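Local atomic coordinates of CDP-glucose-4,6-dehydratase (Yersinia pseudotuberculosis, PDB entry 1RKX), a protein that converts CDP-D-glucose to CDP-4-dehydro-6-deoxy-D-glucose with loss of water, most probably with its bound NAD taking up and returning the hydride. Residues T35-S40 with L73-E78. Numbering follows the deposited sequence.
Sequences TVKGYS and LESIRE. With NAD (nicotinamide-adenine-dinucleotide), chain G.
Lys-37 reaches from the strand 35-40 to the helix segment 73-78 and delivers its ammonium group to three oxygens there. NZ donates to the backbone carbonyl of Ser-75, with Lys-37 NZ 2.7 Å from Ser-75 O; it arrives in the carbonyl plane on a lone pair, at a C=O...N angle of 123°. A salt bridge joins Lys-37 NZ to Glu-78 OE1 at 2.7 Å, met nearly end-on to its C-O bond. A weak hydrogen bond of 3.2 Å runs from Lys-37 NZ to Ser-75 OG. The lysine chain is fully extended from chi1 through chi4, which carries the charge straight from the strand to the helix, whereas Glu-78 bends at chi2 (-73°) and its side chain crosses that of the lysine at a slant. Three acceptors thus fix the end of a largely buried chain. Beside these bonds the Tyr-39 ring lies against Ser-75, its CD1 3.7 Å from Ser-75 CB and 3.4 Å from Ser-75 OG. Second-shell bonds position both side chains: Glu-62 OE1 is hydrogen-bonded to Ser-75 OG, and Tyr-39 OH to Asp-65 O. Phe-13 of the adjacent parallel strand 11-15 touches Lys-37, Tyr-39 and Ser-75. Strand and helix run antiparallel (178°), their axes 10.0 Å apart, as expected for a helix lying on a parallel sheet. At the C-terminal end of the strand, Ser-40 CB comes within 3.6 Å of NAD O2B on the adenosine ribose, a position characteristic of the second strand of the NAD-binding Rossmann fold in extended short-chain dehydrogenases/reductases.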
ATOM      1  N   THR C  35     -17.255 -39.629   6.699  1.00 24.20           N
ATOM      2  CA  THR C  35     -16.817 -40.707   5.819  1.00 26.21           C
ATOM      3  C   THR C  35     -15.612 -40.097   5.114  1.00 24.49           C
ATOM      4  O   THR C  35     -15.758 -39.257   4.230  1.00 24.32           O
ATOM      5  CB  THR C  35     -17.904 -41.062   4.795  1.00 26.55           C
ATOM      6  OG1 THR C  35     -19.061 -41.546   5.490  1.00 27.78           O
ATOM      7  CG2 THR C  35     -17.408 -42.131   3.833  1.00 27.53           C
ATOM      8  N   VAL C  36     -14.423 -40.520   5.517  1.00 22.85           N
ATOM      9  CA  VAL C  36     -13.200 -39.947   4.976  1.00 23.29           C
ATOM     10  C   VAL C  36     -12.379 -40.805   4.025  1.00 23.28           C
ATOM     11  O   VAL C  36     -12.232 -42.015   4.224  1.00 23.37           O
ATOM     12  CB  VAL C  36     -12.263 -39.519   6.124  1.00 24.35           C
ATOM     13  CG1 VAL C  36     -11.160 -38.612   5.588  1.00 23.41           C
ATOM     14  CG2 VAL C  36     -13.065 -38.822   7.223  1.00 23.27           C
ATOM     15  N   LYS C  37     -11.839 -40.155   2.997  1.00 23.45           N
ATOM     16  CA  LYS C  37     -10.966 -40.812   2.028  1.00 22.16           C
ATOM     17  C   LYS C  37      -9.709 -39.957   1.926  1.00 20.86           C
ATOM     18  O   LYS C  37      -9.792 -38.735   1.821  1.00 22.53           O
ATOM     19  CB  LYS C  37     -11.617 -40.917   0.644  1.00 21.38           C
ATOM     20  CG  LYS C  37     -10.703 -41.606  -0.380  1.00 21.77           C
ATOM     21  CD  LYS C  37     -11.380 -41.823  -1.732  1.00 24.06           C
ATOM     22  CE  LYS C  37     -10.455 -42.569  -2.693  1.00 24.44           C
ATOM     23  NZ  LYS C  37     -11.052 -42.747  -4.050  1.00 24.81           N
ATOM     24  N   GLY C  38      -8.550 -40.600   1.965  1.00 20.63           N
ATOM     25  CA  GLY C  38      -7.296 -39.877   1.876  1.00 21.28           C
ATOM     26  C   GLY C  38      -6.508 -40.247   0.628  1.00 21.99           C
ATOM     27  O   GLY C  38      -6.628 -41.359   0.114  1.00 20.09           O
ATOM     28  N   TYR C  39      -5.700 -39.304   0.147  1.00 20.83           N
ATOM     29  CA  TYR C  39      -4.875 -39.509  -1.046  1.00 18.75           C
ATOM     30  C   TYR C  39      -3.523 -38.863  -0.756  1.00 19.59           C
ATOM     31  O   TYR C  39      -3.435 -37.637  -0.647  1.00 17.71           O
ATOM     32  CB  TYR C  39      -5.533 -38.830  -2.249  1.00 19.08           C
ATOM     33  CG  TYR C  39      -4.844 -39.061  -3.579  1.00 21.98           C
ATOM     34  CD1 TYR C  39      -5.260 -40.081  -4.436  1.00 22.09           C
ATOM     35  CD2 TYR C  39      -3.790 -38.243  -3.991  1.00 20.28           C
ATOM     36  CE1 TYR C  39      -4.649 -40.278  -5.678  1.00 22.73           C
ATOM     37  CE2 TYR C  39      -3.167 -38.435  -5.233  1.00 23.16           C
ATOM     38  CZ  TYR C  39      -3.607 -39.454  -6.069  1.00 22.46           C
ATOM     39  OH  TYR C  39      -3.017 -39.645  -7.298  1.00 22.02           O
ATOM     40  N   SER C  40      -2.486 -39.685  -0.616  1.00 17.81           N
ATOM     41  CA  SER C  40      -1.136 -39.199  -0.317  1.00 17.80           C
ATOM     42  C   SER C  40      -0.095 -40.201  -0.783  1.00 18.37           C
ATOM     43  O   SER C  40      -0.421 -41.302  -1.228  1.00 20.05           O
ATOM     44  CB  SER C  40      -0.927 -39.046   1.200  1.00 17.19           C
ATOM     45  OG  SER C  40      -1.986 -38.364   1.847  1.00 15.97           O
ATOM     46  N   LEU C  73      -7.934 -37.389 -10.385  1.00 21.00           N
ATOM     47  CA  LEU C  73      -9.290 -37.145 -10.872  1.00 22.15           C
ATOM     48  C   LEU C  73     -10.166 -38.364 -10.584  1.00 25.04           C
ATOM     49  O   LEU C  73     -11.289 -38.234 -10.087  1.00 25.37           O
ATOM     50  CB  LEU C  73      -9.258 -36.874 -12.378  1.00 21.10           C
ATOM     51  CG  LEU C  73     -10.566 -36.932 -13.178  1.00 23.54           C
ATOM     52  CD1 LEU C  73     -11.491 -35.791 -12.763  1.00 20.39           C
ATOM     53  CD2 LEU C  73     -10.236 -36.850 -14.673  1.00 22.24           C
ATOM     54  N   GLU C  74      -9.645 -39.547 -10.900  1.00 27.85           N
ATOM     55  CA  GLU C  74     -10.377 -40.790 -10.679  1.00 32.14           C
ATOM     56  C   GLU C  74     -10.634 -41.046  -9.199  1.00 30.77           C
ATOM     57  O   GLU C  74     -11.735 -41.447  -8.819  1.00 28.16           O
ATOM     58  CB  GLU C  74      -9.610 -41.975 -11.271  1.00 39.96           C
ATOM     59  CG  GLU C  74      -9.555 -41.985 -12.787  1.00 53.46           C
ATOM     60  CD  GLU C  74     -10.933 -41.980 -13.418  1.00 60.55           C
ATOM     61  OE1 GLU C  74     -11.751 -42.861 -13.078  1.00 64.28           O
ATOM     62  OE2 GLU C  74     -11.198 -41.093 -14.257  1.00 64.03           O
ATOM     63  N   SER C  75      -9.618 -40.820  -8.372  1.00 26.89           N
ATOM     64  CA  SER C  75      -9.746 -41.032  -6.933  1.00 27.39           C
ATOM     65  C   SER C  75     -10.860 -40.156  -6.365  1.00 27.73           C
ATOM     66  O   SER C  75     -11.607 -40.577  -5.476  1.00 30.24           O
ATOM     67  CB  SER C  75      -8.422 -40.711  -6.231  1.00 27.68           C
ATOM     68  OG  SER C  75      -8.516 -40.919  -4.830  1.00 25.77           O
ATOM     69  N   ILE C  76     -10.974 -38.942  -6.887  1.00 26.76           N
ATOM     70  CA  ILE C  76     -11.997 -38.013  -6.434  1.00 25.94           C
ATOM     71  C   ILE C  76     -13.371 -38.359  -7.015  1.00 26.81           C
ATOM     72  O   ILE C  76     -14.371 -38.378  -6.292  1.00 25.61           O
ATOM     73  CB  ILE C  76     -11.621 -36.560  -6.812  1.00 24.60           C
ATOM     74  CG1 ILE C  76     -10.358 -36.145  -6.042  1.00 25.18           C
ATOM     75  CG2 ILE C  76     -12.783 -35.620  -6.504  1.00 23.22           C
ATOM     76  CD1 ILE C  76      -9.781 -34.794  -6.441  1.00 23.15           C
ATOM     77  N   ARG C  77     -13.419 -38.631  -8.315  1.00 28.59           N
ATOM     78  CA  ARG C  77     -14.677 -38.978  -8.980  1.00 32.58           C
ATOM     79  C   ARG C  77     -15.297 -40.230  -8.373  1.00 31.95           C
ATOM     80  O   ARG C  77     -16.513 -40.323  -8.224  1.00 32.03           O
ATOM     81  CB  ARG C  77     -14.444 -39.221 -10.471  1.00 35.75           C
ATOM     82  CG  ARG C  77     -15.671 -39.754 -11.202  1.00 40.28           C
ATOM     83  CD  ARG C  77     -15.308 -40.147 -12.617  1.00 44.11           C
ATOM     84  NE  ARG C  77     -14.880 -38.993 -13.396  1.00 46.30           N
ATOM     85  CZ  ARG C  77     -14.076 -39.060 -14.451  1.00 47.99           C
ATOM     86  NH1 ARG C  77     -13.603 -40.231 -14.854  1.00 48.16           N
ATOM     87  NH2 ARG C  77     -13.747 -37.956 -15.104  1.00 48.65           N
ATOM     88  N   GLU C  78     -14.451 -41.197  -8.048  1.00 32.31           N
ATOM     89  CA  GLU C  78     -14.896 -42.446  -7.445  1.00 37.64           C
ATOM     90  C   GLU C  78     -15.547 -42.190  -6.088  1.00 33.42           C
ATOM     91  O   GLU C  78     -16.548 -42.814  -5.741  1.00 32.81           O
ATOM     92  CB  GLU C  78     -13.694 -43.387  -7.278  1.00 45.94           C
ATOM     93  CG  GLU C  78     -13.982 -44.737  -6.620  1.00 58.86           C
ATOM     94  CD  GLU C  78     -14.230 -44.642  -5.121  1.00 65.23           C
ATOM     95  OE1 GLU C  78     -13.404 -44.033  -4.407  1.00 67.65           O
ATOM     96  OE2 GLU C  78     -15.251 -45.189  -4.655  1.00 68.08           O
TER
HETATM   97  PA  NAD G 360       3.993 -33.712   6.298  1.00 19.30           P
HETATM   98  O1A NAD G 360       5.242 -33.891   5.527  1.00 17.42           O
HETATM   99  O2A NAD G 360       3.871 -34.465   7.575  1.00 16.65           O
HETATM  100  O5B NAD G 360       2.713 -34.071   5.393  1.00 17.95           O
HETATM  101  C5B NAD G 360       2.779 -33.838   3.966  1.00 20.21           C
HETATM  102  C4B NAD G 360       1.786 -34.731   3.220  1.00 18.90           C
HETATM  103  O4B NAD G 360       2.019 -34.371   1.839  1.00 19.17           O
HETATM  104  C3B NAD G 360       2.119 -36.211   3.330  1.00 17.88           C
HETATM  105  O3B NAD G 360       0.898 -36.895   3.673  1.00 15.33           O
HETATM  106  C2B NAD G 360       2.658 -36.536   1.949  1.00 17.82           C
HETATM  107  O2B NAD G 360       2.493 -37.933   1.577  1.00 18.41           O
HETATM  108  C1B NAD G 360       1.905 -35.552   1.091  1.00 18.30           C
HETATM  109  N9A NAD G 360       2.530 -35.349  -0.206  1.00 19.67           N
HETATM  110  C8A NAD G 360       3.702 -34.695  -0.483  1.00 19.70           C
HETATM  111  N7A NAD G 360       4.015 -34.690  -1.777  1.00 19.19           N
HETATM  112  C5A NAD G 360       2.981 -35.388  -2.370  1.00 20.48           C
HETATM  113  C6A NAD G 360       2.732 -35.729  -3.717  1.00 19.75           C
HETATM  114  N6A NAD G 360       3.492 -35.429  -4.750  1.00 21.75           N
HETATM  115  N1A NAD G 360       1.595 -36.443  -3.989  1.00 21.22           N
HETATM  116  C2A NAD G 360       0.781 -36.775  -2.934  1.00 19.89           C
HETATM  117  N3A NAD G 360       0.910 -36.514  -1.651  1.00 20.28           N
HETATM  118  C4A NAD G 360       2.049 -35.804  -1.422  1.00 19.51           C
HETATM  119  O3  NAD G 360       3.790 -32.185   6.546  1.00 18.33           O
HETATM  120  PN  NAD G 360       2.625 -31.373   7.360  1.00 24.80           P
HETATM  121  O1N NAD G 360       3.340 -30.720   8.460  1.00 20.03           O
HETATM  122  O2N NAD G 360       1.606 -32.353   7.815  1.00 20.63           O
HETATM  123  O5D NAD G 360       2.143 -30.299   6.302  1.00 22.27           O
HETATM  124  C5D NAD G 360       0.777 -30.369   5.879  1.00 19.96           C
HETATM  125  C4D NAD G 360       0.468 -29.222   4.937  1.00 20.25           C
HETATM  126  O4D NAD G 360       0.595 -28.016   5.760  1.00 18.53           O
HETATM  127  C3D NAD G 360       1.398 -28.972   3.749  1.00 19.84           C
HETATM  128  O3D NAD G 360       0.625 -28.366   2.694  1.00 18.57           O
HETATM  129  C2D NAD G 360       2.403 -27.986   4.331  1.00 18.41           C
HETATM  130  O2D NAD G 360       3.062 -27.260   3.280  1.00 14.64           O
HETATM  131  C1D NAD G 360       1.499 -27.115   5.163  1.00 20.09           C
HETATM  132  N1N NAD G 360       2.234 -26.368   6.177  1.00 19.94           N
HETATM  133  C2N NAD G 360       2.716 -26.961   7.357  1.00 19.79           C
HETATM  134  C3N NAD G 360       3.388 -26.142   8.413  1.00 21.71           C
HETATM  135  C7N NAD G 360       3.814 -26.831   9.645  1.00 22.33           C
HETATM  136  O7N NAD G 360       4.349 -26.130  10.518  1.00 21.74           O
HETATM  137  N7N NAD G 360       3.650 -28.153   9.854  1.00 21.40           N
HETATM  138  C4N NAD G 360       3.679 -24.685   8.126  1.00 21.57           C
HETATM  139  C5N NAD G 360       3.123 -24.225   6.816  1.00 21.82           C
HETATM  140  C6N NAD G 360       2.474 -24.977   5.952  1.00 20.82           C